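Long-range contact in FeeM (Uncultured bacterium, PDB 2G0B), which is an N-acyl amino acid synthase that probably transfers a fatty acyl chain from an acyl carrier protein to the amino group of tyrosine: residues 52-66 with 119-131. Residues are numbered along the deposited sequence; the frame is centred on the assembly and turned at random.
Sequences FGLFNGEVLYGTISI and EAASLFTMVLTYA. With NLT (N-dodecanoyl-L-tyrosine), chain I.
Leu123 lies across the two paired strands of a beta hairpin: its CD2 lies 3.8 Å from Phe52 CB and also touches Ile64 CG2, while its CG and CD1 meet Leu54 CB. One turn further along the helix, Met126 lays its CB over a face of the Phe52 ring, a CH-pi contact 4.3 Å from the centroid, and its SD adds an oblique Met-aromatic contact. Phe52 CG stands anti to its own carbonyl carbon (chi1 -58°), which carries the ring along the helix until CZ comes within 4.2 Å of Tyr130 CB. Val127 CG2 fits against Ile64 CG2 at 3.8 Å. Ile66 CD1 meets the Tyr130 ring obliquely, near CD2; the Tyr130 hydroxyl is hydrogen-bonded to Asn68. Ile64 and Phe124 line the ligand pocket: Ile64 CD1 meets the Phe124 ring edge in its plane, 3.7 Å from CE2, and touches C5 of the bound N-dodecanoyl-L-tyrosine, whose C8 lies over one Phe124 face. Within the hairpin, Phe52 O accepts from both Ile64 N and Thr63 OG1, and a classic beta bulge sets Tyr61 and Gly62 against Leu54. The axis of helix 121-131 runs 18° from that of strand 59-66 on one sheet face, consistent with the acetyltransferase-like fold of the family's clan; strands 7-11 and 94-102 flank the hairpin, and helix 15-31 packs against Thr63 on the other face.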
ATOM      1  N   PHE A  52      -9.168   0.309  -0.368  1.00 40.05           N
ATOM      2  CA  PHE A  52      -9.694   0.238   0.984  1.00 40.09           C
ATOM      3  C   PHE A  52      -9.711   1.639   1.587  1.00 40.15           C
ATOM      4  O   PHE A  52      -8.994   2.530   1.121  1.00 40.32           O
ATOM      5  CB  PHE A  52      -8.844  -0.693   1.846  1.00 40.03           C
ATOM      6  CG  PHE A  52      -8.746  -2.084   1.316  1.00 40.03           C
ATOM      7  CD1 PHE A  52      -9.787  -2.985   1.488  1.00 40.40           C
ATOM      8  CD2 PHE A  52      -7.615  -2.500   0.642  1.00 40.10           C
ATOM      9  CE1 PHE A  52      -9.697  -4.283   0.992  1.00 40.41           C
ATOM     10  CE2 PHE A  52      -7.520  -3.791   0.142  1.00 40.32           C
ATOM     11  CZ  PHE A  52      -8.565  -4.683   0.315  1.00 40.30           C
ATOM     12  N   GLY A  53     -10.536   1.833   2.609  1.00 39.97           N
ATOM     13  CA  GLY A  53     -10.638   3.114   3.266  1.00 39.88           C
ATOM     14  C   GLY A  53     -10.735   2.989   4.769  1.00 39.98           C
ATOM     15  O   GLY A  53     -11.094   1.942   5.298  1.00 40.01           O
ATOM     16  N   LEU A  54     -10.414   4.075   5.453  1.00 39.96           N
ATOM     17  CA  LEU A  54     -10.426   4.116   6.893  1.00 39.89           C
ATOM     18  C   LEU A  54     -11.204   5.327   7.319  1.00 39.91           C
ATOM     19  O   LEU A  54     -10.864   6.451   6.953  1.00 40.00           O
ATOM     20  CB  LEU A  54      -8.999   4.192   7.422  1.00 39.96           C
ATOM     21  CG  LEU A  54      -8.747   3.947   8.910  1.00 39.96           C
ATOM     22  CD1 LEU A  54      -9.438   2.694   9.406  1.00 39.80           C
ATOM     23  CD2 LEU A  54      -7.267   3.872   9.173  1.00 39.81           C
ATOM     24  N   PHE A  55     -12.242   5.093   8.116  1.00 39.95           N
ATOM     25  CA  PHE A  55     -13.198   6.128   8.489  1.00 39.82           C
ATOM     26  C   PHE A  55     -13.177   6.450   9.973  1.00 39.85           C
ATOM     27  O   PHE A  55     -13.278   5.556  10.818  1.00 39.70           O
ATOM     28  CB  PHE A  55     -14.614   5.703   8.103  1.00 39.81           C
ATOM     29  CG  PHE A  55     -14.822   5.549   6.638  1.00 39.75           C
ATOM     30  CD1 PHE A  55     -14.557   4.342   6.009  1.00 39.57           C
ATOM     31  CD2 PHE A  55     -15.312   6.601   5.884  1.00 39.66           C
ATOM     32  CE1 PHE A  55     -14.740   4.205   4.677  1.00 39.25           C
ATOM     33  CE2 PHE A  55     -15.507   6.461   4.546  1.00 39.28           C
ATOM     34  CZ  PHE A  55     -15.223   5.264   3.940  1.00 39.54           C
ATOM     35  N   ASN A  56     -13.073   7.736  10.283  1.00 39.95           N
ATOM     36  CA  ASN A  56     -13.263   8.213  11.636  1.00 40.13           C
ATOM     37  C   ASN A  56     -14.697   8.627  11.786  1.00 40.19           C
ATOM     38  O   ASN A  56     -15.061   9.754  11.443  1.00 40.21           O
ATOM     39  CB  ASN A  56     -12.365   9.409  11.922  1.00 40.22           C
ATOM     40  CG  ASN A  56     -11.913   9.462  13.352  1.00 40.33           C
ATOM     41  OD1 ASN A  56     -12.602   8.974  14.256  1.00 40.50           O
ATOM     42  ND2 ASN A  56     -10.740  10.059  13.581  1.00 40.43           N
ATOM     43  N   GLY A  57     -15.525   7.696  12.257  1.00 40.19           N
ATOM     44  CA  GLY A  57     -16.936   7.939  12.442  1.00 40.11           C
ATOM     45  C   GLY A  57     -17.577   8.454  11.183  1.00 40.19           C
ATOM     46  O   GLY A  57     -18.247   9.498  11.203  1.00 40.26           O
ATOM     47  N   GLU A  58     -17.305   7.757  10.079  1.00 40.20           N
ATOM     48  CA  GLU A  58     -17.889   8.041   8.751  1.00 40.42           C
ATOM     49  C   GLU A  58     -17.208   9.099   7.860  1.00 40.18           C
ATOM     50  O   GLU A  58     -17.557   9.210   6.692  1.00 40.23           O
ATOM     51  CB  GLU A  58     -19.400   8.285   8.823  1.00 40.53           C
ATOM     52  CG  GLU A  58     -20.211   7.017   8.663  1.00 41.44           C
ATOM     53  CD  GLU A  58     -21.581   7.164   9.247  1.00 43.10           C
ATOM     54  OE1 GLU A  58     -21.758   8.046  10.121  1.00 44.53           O
ATOM     55  OE2 GLU A  58     -22.496   6.414   8.833  1.00 43.74           O
ATOM     56  N   VAL A  59     -16.269   9.878   8.397  1.00 40.10           N
ATOM     57  CA  VAL A  59     -15.420  10.679   7.514  1.00 40.02           C
ATOM     58  C   VAL A  59     -14.149   9.923   7.210  1.00 39.97           C
ATOM     59  O   VAL A  59     -13.554   9.319   8.090  1.00 39.98           O
ATOM     60  CB  VAL A  59     -15.155  12.158   7.988  1.00 39.92           C
ATOM     61  CG1 VAL A  59     -16.297  12.681   8.809  1.00 40.21           C
ATOM     62  CG2 VAL A  59     -13.858  12.286   8.728  1.00 40.31           C
ATOM     63  N   LEU A  60     -13.790   9.899   5.934  1.00 40.00           N
ATOM     64  CA  LEU A  60     -12.652   9.135   5.462  1.00 39.90           C
ATOM     65  C   LEU A  60     -11.387   9.872   5.768  1.00 39.83           C
ATOM     66  O   LEU A  60     -11.253  11.050   5.426  1.00 39.80           O
ATOM     67  CB  LEU A  60     -12.775   8.897   3.957  1.00 39.98           C
ATOM     68  CG  LEU A  60     -11.735   8.028   3.260  1.00 39.94           C
ATOM     69  CD1 LEU A  60     -11.930   6.588   3.610  1.00 40.22           C
ATOM     70  CD2 LEU A  60     -11.835   8.216   1.781  1.00 40.12           C
ATOM     71  N   TYR A  61     -10.453   9.191   6.423  1.00 39.80           N
ATOM     72  CA  TYR A  61      -9.184   9.813   6.755  1.00 39.94           C
ATOM     73  C   TYR A  61      -7.966   9.088   6.226  1.00 40.02           C
ATOM     74  O   TYR A  61      -6.881   9.658   6.180  1.00 40.12           O
ATOM     75  CB  TYR A  61      -9.062  10.106   8.261  1.00 39.98           C
ATOM     76  CG  TYR A  61      -8.852   8.916   9.180  1.00 40.12           C
ATOM     77  CD1 TYR A  61      -7.565   8.516   9.556  1.00 40.00           C
ATOM     78  CD2 TYR A  61      -9.940   8.253   9.755  1.00 40.12           C
ATOM     79  CE1 TYR A  61      -7.367   7.456  10.439  1.00 40.12           C
ATOM     80  CE2 TYR A  61      -9.757   7.191  10.644  1.00 40.07           C
ATOM     81  CZ  TYR A  61      -8.468   6.802  10.984  1.00 40.30           C
ATOM     82  OH  TYR A  61      -8.267   5.755  11.848  1.00 40.28           O
ATOM     83  N   GLY A  62      -8.143   7.848   5.801  1.00 40.04           N
ATOM     84  CA  GLY A  62      -7.021   7.056   5.341  1.00 39.98           C
ATOM     85  C   GLY A  62      -7.423   6.075   4.290  1.00 40.01           C
ATOM     86  O   GLY A  62      -8.553   5.613   4.269  1.00 40.17           O
ATOM     87  N   THR A  63      -6.492   5.746   3.408  1.00 40.08           N
ATOM     88  CA  THR A  63      -6.784   4.852   2.298  1.00 40.00           C
ATOM     89  C   THR A  63      -5.574   4.036   1.887  1.00 39.98           C
ATOM     90  O   THR A  63      -4.437   4.447   2.101  1.00 40.05           O
ATOM     91  CB  THR A  63      -7.343   5.645   1.097  1.00 40.00           C
ATOM     92  OG1 THR A  63      -7.423   4.787  -0.041  1.00 40.66           O
ATOM     93  CG2 THR A  63      -6.377   6.732   0.647  1.00 39.81           C
ATOM     94  N   ILE A  64      -5.833   2.857   1.332  1.00 40.00           N
ATOM     95  CA  ILE A  64      -4.789   1.999   0.766  1.00 40.00           C
ATOM     96  C   ILE A  64      -5.384   1.174  -0.365  1.00 39.97           C
ATOM     97  O   ILE A  64      -6.532   0.754  -0.293  1.00 40.03           O
ATOM     98  CB  ILE A  64      -4.124   1.084   1.875  1.00 39.93           C
ATOM     99  CG1 ILE A  64      -2.772   0.549   1.405  1.00 39.83           C
ATOM    100  CG2 ILE A  64      -5.044  -0.065   2.295  1.00 40.03           C
ATOM    101  CD1 ILE A  64      -1.851   0.129   2.533  1.00 39.64           C
ATOM    102  N   SER A  65      -4.630   0.994  -1.434  1.00 40.06           N
ATOM    103  CA  SER A  65      -5.091   0.166  -2.540  1.00 40.16           C
ATOM    104  C   SER A  65      -4.132  -0.979  -2.846  1.00 40.16           C
ATOM    105  O   SER A  65      -2.996  -0.996  -2.387  1.00 40.19           O
ATOM    106  CB  SER A  65      -5.331   1.006  -3.797  1.00 40.20           C
ATOM    107  OG  SER A  65      -6.175   2.109  -3.536  1.00 40.35           O
ATOM    108  N   ILE A  66      -4.613  -1.938  -3.618  1.00 40.24           N
ATOM    109  CA  ILE A  66      -3.802  -3.061  -4.054  1.00 40.39           C
ATOM    110  C   ILE A  66      -4.089  -3.350  -5.531  1.00 40.41           C
ATOM    111  O   ILE A  66      -5.247  -3.416  -5.935  1.00 40.51           O
ATOM    112  CB  ILE A  66      -4.062  -4.312  -3.150  1.00 40.43           C
ATOM    113  CG1 ILE A  66      -3.530  -5.584  -3.805  1.00 40.73           C
ATOM    114  CG2 ILE A  66      -5.536  -4.464  -2.812  1.00 40.31           C
ATOM    115  CD1 ILE A  66      -2.994  -6.588  -2.807  1.00 41.17           C
ATOM    116  N   GLU A 119      -0.927   3.150  12.766  1.00 41.01           N
ATOM    117  CA  GLU A 119      -2.289   3.566  13.049  1.00 40.78           C
ATOM    118  C   GLU A 119      -3.159   3.216  11.861  1.00 40.67           C
ATOM    119  O   GLU A 119      -4.346   3.536  11.833  1.00 40.70           O
ATOM    120  CB  GLU A 119      -2.325   5.053  13.344  1.00 40.67           C
ATOM    121  CG  GLU A 119      -1.262   5.449  14.345  1.00 41.02           C
ATOM    122  CD  GLU A 119      -1.128   6.935  14.499  1.00 41.79           C
ATOM    123  OE1 GLU A 119      -0.519   7.558  13.598  1.00 41.86           O
ATOM    124  OE2 GLU A 119      -1.635   7.482  15.528  1.00 42.00           O
ATOM    125  N   ALA A 120      -2.541   2.562  10.872  1.00 40.49           N
ATOM    126  CA  ALA A 120      -3.235   2.020   9.713  1.00 40.46           C
ATOM    127  C   ALA A 120      -3.262   0.484   9.780  1.00 40.55           C
ATOM    128  O   ALA A 120      -3.427  -0.197   8.757  1.00 40.57           O
ATOM    129  CB  ALA A 120      -2.570   2.472   8.457  1.00 40.35           C
ATOM    130  N   ALA A 121      -3.117  -0.045  10.995  1.00 40.55           N
ATOM    131  CA  ALA A 121      -3.114  -1.482  11.238  1.00 40.46           C
ATOM    132  C   ALA A 121      -4.347  -2.199  10.660  1.00 40.50           C
ATOM    133  O   ALA A 121      -4.227  -3.288  10.101  1.00 40.49           O
ATOM    134  CB  ALA A 121      -2.983  -1.759  12.727  1.00 40.38           C
ATOM    135  N   SER A 122      -5.520  -1.581  10.778  1.00 40.60           N
ATOM    136  CA  SER A 122      -6.747  -2.207  10.282  1.00 40.57           C
ATOM    137  C   SER A 122      -6.804  -2.186   8.766  1.00 40.40           C
ATOM    138  O   SER A 122      -7.359  -3.088   8.168  1.00 40.56           O
ATOM    139  CB  SER A 122      -7.994  -1.563  10.886  1.00 40.65           C
ATOM    140  OG  SER A 122      -8.193  -0.272  10.356  1.00 41.28           O
ATOM    141  N   LEU A 123      -6.202  -1.168   8.149  1.00 40.27           N
ATOM    142  CA  LEU A 123      -6.055  -1.135   6.693  1.00 40.07           C
ATOM    143  C   LEU A 123      -5.121  -2.254   6.215  1.00 40.11           C
ATOM    144  O   LEU A 123      -5.369  -2.875   5.187  1.00 39.98           O
ATOM    145  CB  LEU A 123      -5.520   0.218   6.225  1.00 40.02           C
ATOM    146  CG  LEU A 123      -6.492   1.383   6.024  1.00 39.94           C
ATOM    147  CD1 LEU A 123      -5.726   2.639   5.662  1.00 39.96           C
ATOM    148  CD2 LEU A 123      -7.517   1.077   4.970  1.00 39.73           C
ATOM    149  N   PHE A 124      -4.054  -2.506   6.981  1.00 40.19           N
ATOM    150  CA  PHE A 124      -3.081  -3.549   6.648  1.00 40.11           C
ATOM    151  C   PHE A 124      -3.674  -4.942   6.774  1.00 40.13           C
ATOM    152  O   PHE A 124      -3.416  -5.803   5.933  1.00 40.15           O
ATOM    153  CB  PHE A 124      -1.834  -3.445   7.526  1.00 40.15           C
ATOM    154  CG  PHE A 124      -0.986  -2.231   7.258  1.00 40.04           C
ATOM    155  CD1 PHE A 124      -0.056  -1.807   8.202  1.00 40.04           C
ATOM    156  CD2 PHE A 124      -1.098  -1.519   6.070  1.00 39.97           C
ATOM    157  CE1 PHE A 124       0.737  -0.691   7.972  1.00 39.94           C
ATOM    158  CE2 PHE A 124      -0.299  -0.397   5.835  1.00 40.10           C
ATOM    159  CZ  PHE A 124       0.614   0.012   6.784  1.00 39.92           C
ATOM    160  N   THR A 125      -4.470  -5.163   7.822  1.00 40.15           N
ATOM    161  CA  THR A 125      -5.153  -6.450   8.003  1.00 40.32           C
ATOM    162  C   THR A 125      -6.041  -6.771   6.809  1.00 40.30           C
ATOM    163  O   THR A 125      -6.116  -7.925   6.359  1.00 40.34           O
ATOM    164  CB  THR A 125      -6.014  -6.472   9.279  1.00 40.31           C
ATOM    165  OG1 THR A 125      -5.329  -5.829  10.358  1.00 40.73           O
ATOM    166  CG2 THR A 125      -6.127  -7.860   9.753  1.00 40.49           C
ATOM    167  N   MET A 126      -6.709  -5.741   6.299  1.00 40.21           N
ATOM    168  CA  MET A 126      -7.547  -5.879   5.132  1.00 40.12           C
ATOM    169  C   MET A 126      -6.737  -6.262   3.892  1.00 40.10           C
ATOM    170  O   MET A 126      -7.172  -7.101   3.118  1.00 40.31           O
ATOM    171  CB  MET A 126      -8.369  -4.611   4.910  1.00 40.08           C
ATOM    172  CG  MET A 126      -9.496  -4.447   5.926  1.00 39.72           C
ATOM    173  SD  MET A 126     -10.722  -3.291   5.404  1.00 38.82           S
ATOM    174  CE  MET A 126     -11.897  -4.368   4.752  1.00 39.20           C
ATOM    175  N   VAL A 127      -5.542  -5.684   3.742  1.00 40.07           N
ATOM    176  CA  VAL A 127      -4.640  -6.034   2.634  1.00 40.06           C
ATOM    177  C   VAL A 127      -4.136  -7.474   2.781  1.00 40.14           C
ATOM    178  O   VAL A 127      -4.162  -8.247   1.815  1.00 40.19           O
ATOM    179  CB  VAL A 127      -3.420  -5.058   2.528  1.00 40.09           C
ATOM    180  CG1 VAL A 127      -2.412  -5.549   1.492  1.00 39.74           C
ATOM    181  CG2 VAL A 127      -3.874  -3.659   2.189  1.00 39.96           C
ATOM    182  N   LEU A 128      -3.709  -7.829   3.994  1.00 40.10           N
ATOM    183  CA  LEU A 128      -3.239  -9.178   4.289  1.00 40.10           C
ATOM    184  C   LEU A 128      -4.320 -10.245   4.058  1.00 40.26           C
ATOM    185  O   LEU A 128      -4.048 -11.245   3.395  1.00 40.41           O
ATOM    186  CB  LEU A 128      -2.679  -9.267   5.714  1.00 40.11           C
ATOM    187  CG  LEU A 128      -2.128 -10.631   6.154  1.00 40.12           C
ATOM    188  CD1 LEU A 128      -0.830 -10.957   5.437  1.00 40.27           C
ATOM    189  CD2 LEU A 128      -1.932 -10.674   7.641  1.00 39.96           C
ATOM    190  N   THR A 129      -5.543 -10.022   4.573  1.00 40.31           N
ATOM    191  CA  THR A 129      -6.642 -10.990   4.354  1.00 40.44           C
ATOM    192  C   THR A 129      -6.922 -11.171   2.874  1.00 40.29           C
ATOM    193  O   THR A 129      -7.059 -12.293   2.411  1.00 40.38           O
ATOM    194  CB  THR A 129      -7.980 -10.627   5.132  1.00 40.51           C
ATOM    195  OG1 THR A 129      -8.228  -9.218   5.072  1.00 40.93           O
ATOM    196  CG2 THR A 129      -7.852 -10.917   6.627  1.00 40.52           C
ATOM    197  N   TYR A 130      -6.960 -10.059   2.137  1.00 40.21           N
ATOM    198  CA  TYR A 130      -7.141 -10.078   0.685  1.00 40.20           C
ATOM    199  C   TYR A 130      -6.068 -10.931   0.003  1.00 40.17           C
ATOM    200  O   TYR A 130      -6.377 -11.736  -0.858  1.00 40.00           O
ATOM    201  CB  TYR A 130      -7.120  -8.648   0.122  1.00 40.25           C
ATOM    202  CG  TYR A 130      -7.342  -8.549  -1.384  1.00 40.21           C
ATOM    203  CD1 TYR A 130      -8.625  -8.606  -1.923  1.00 39.98           C
ATOM    204  CD2 TYR A 130      -6.268  -8.355  -2.258  1.00 40.24           C
ATOM    205  CE1 TYR A 130      -8.837  -8.496  -3.285  1.00 40.23           C
ATOM    206  CE2 TYR A 130      -6.465  -8.255  -3.629  1.00 40.45           C
ATOM    207  CZ  TYR A 130      -7.758  -8.325  -4.141  1.00 40.64           C
ATOM    208  OH  TYR A 130      -7.972  -8.225  -5.509  1.00 40.52           O
ATOM    209  N   ALA A 131      -4.818 -10.764   0.435  1.00 40.13           N
ATOM    210  CA  ALA A 131      -3.689 -11.499  -0.122  1.00 40.14           C
ATOM    211  C   ALA A 131      -3.725 -12.993   0.200  1.00 40.26           C
ATOM    212  O   ALA A 131      -3.181 -13.823  -0.559  1.00 40.36           O
ATOM    213  CB  ALA A 131      -2.402 -10.897   0.354  1.00 40.21           C
TER
HETATM  214  N   NLT I 400       4.092   3.931  -2.005  1.00 41.30           N
HETATM  215  C1  NLT I 400       3.295   3.585  -0.986  1.00 41.25           C
HETATM  216  OL  NLT I 400       2.220   4.127  -0.751  1.00 41.83           O
HETATM  217  C2  NLT I 400       3.811   2.472  -0.088  1.00 41.04           C
HETATM  218  C3  NLT I 400       2.730   1.443   0.267  1.00 40.69           C
HETATM  219  C4  NLT I 400       3.074   0.679   1.556  1.00 40.47           C
HETATM  220  C5  NLT I 400       1.979  -0.328   1.922  1.00 40.17           C
HETATM  221  C6  NLT I 400       2.429  -1.343   2.972  1.00 39.76           C
HETATM  222  C7  NLT I 400       1.472  -2.534   3.055  1.00 39.86           C
HETATM  223  C8  NLT I 400       1.635  -3.285   4.371  1.00 40.29           C
HETATM  224  C9  NLT I 400       0.740  -4.529   4.469  1.00 41.18           C
HETATM  225  C10 NLT I 400       1.533  -5.650   5.140  1.00 41.95           C
HETATM  226  C11 NLT I 400       0.806  -6.993   5.194  1.00 41.97           C
HETATM  227  C12 NLT I 400       1.551  -7.948   6.129  1.00 41.88           C
HETATM  228  CA  NLT I 400       3.841   5.047  -2.918  1.00 41.48           C
HETATM  229  CB  NLT I 400       4.980   5.165  -3.926  1.00 41.31           C
HETATM  230  CG  NLT I 400       6.100   6.035  -3.398  1.00 40.55           C
HETATM  231  CD2 NLT I 400       5.860   7.358  -3.050  1.00 39.54           C
HETATM  232  CE2 NLT I 400       6.889   8.147  -2.567  1.00 39.17           C
HETATM  233  CZ  NLT I 400       8.160   7.621  -2.448  1.00 39.63           C
HETATM  234  CE1 NLT I 400       8.406   6.297  -2.790  1.00 39.76           C
HETATM  235  CD1 NLT I 400       7.376   5.504  -3.267  1.00 39.72           C
HETATM  236  OH  NLT I 400       9.144   8.379  -1.989  1.00 39.84           O
HETATM  237  C   NLT I 400       2.579   4.870  -3.710  1.00 41.92           C
HETATM  238  O   NLT I 400       2.276   3.718  -4.086  1.00 42.23           O
HETATM  239  O2  NLT I 400       1.873   5.878  -3.972  1.00 42.22           O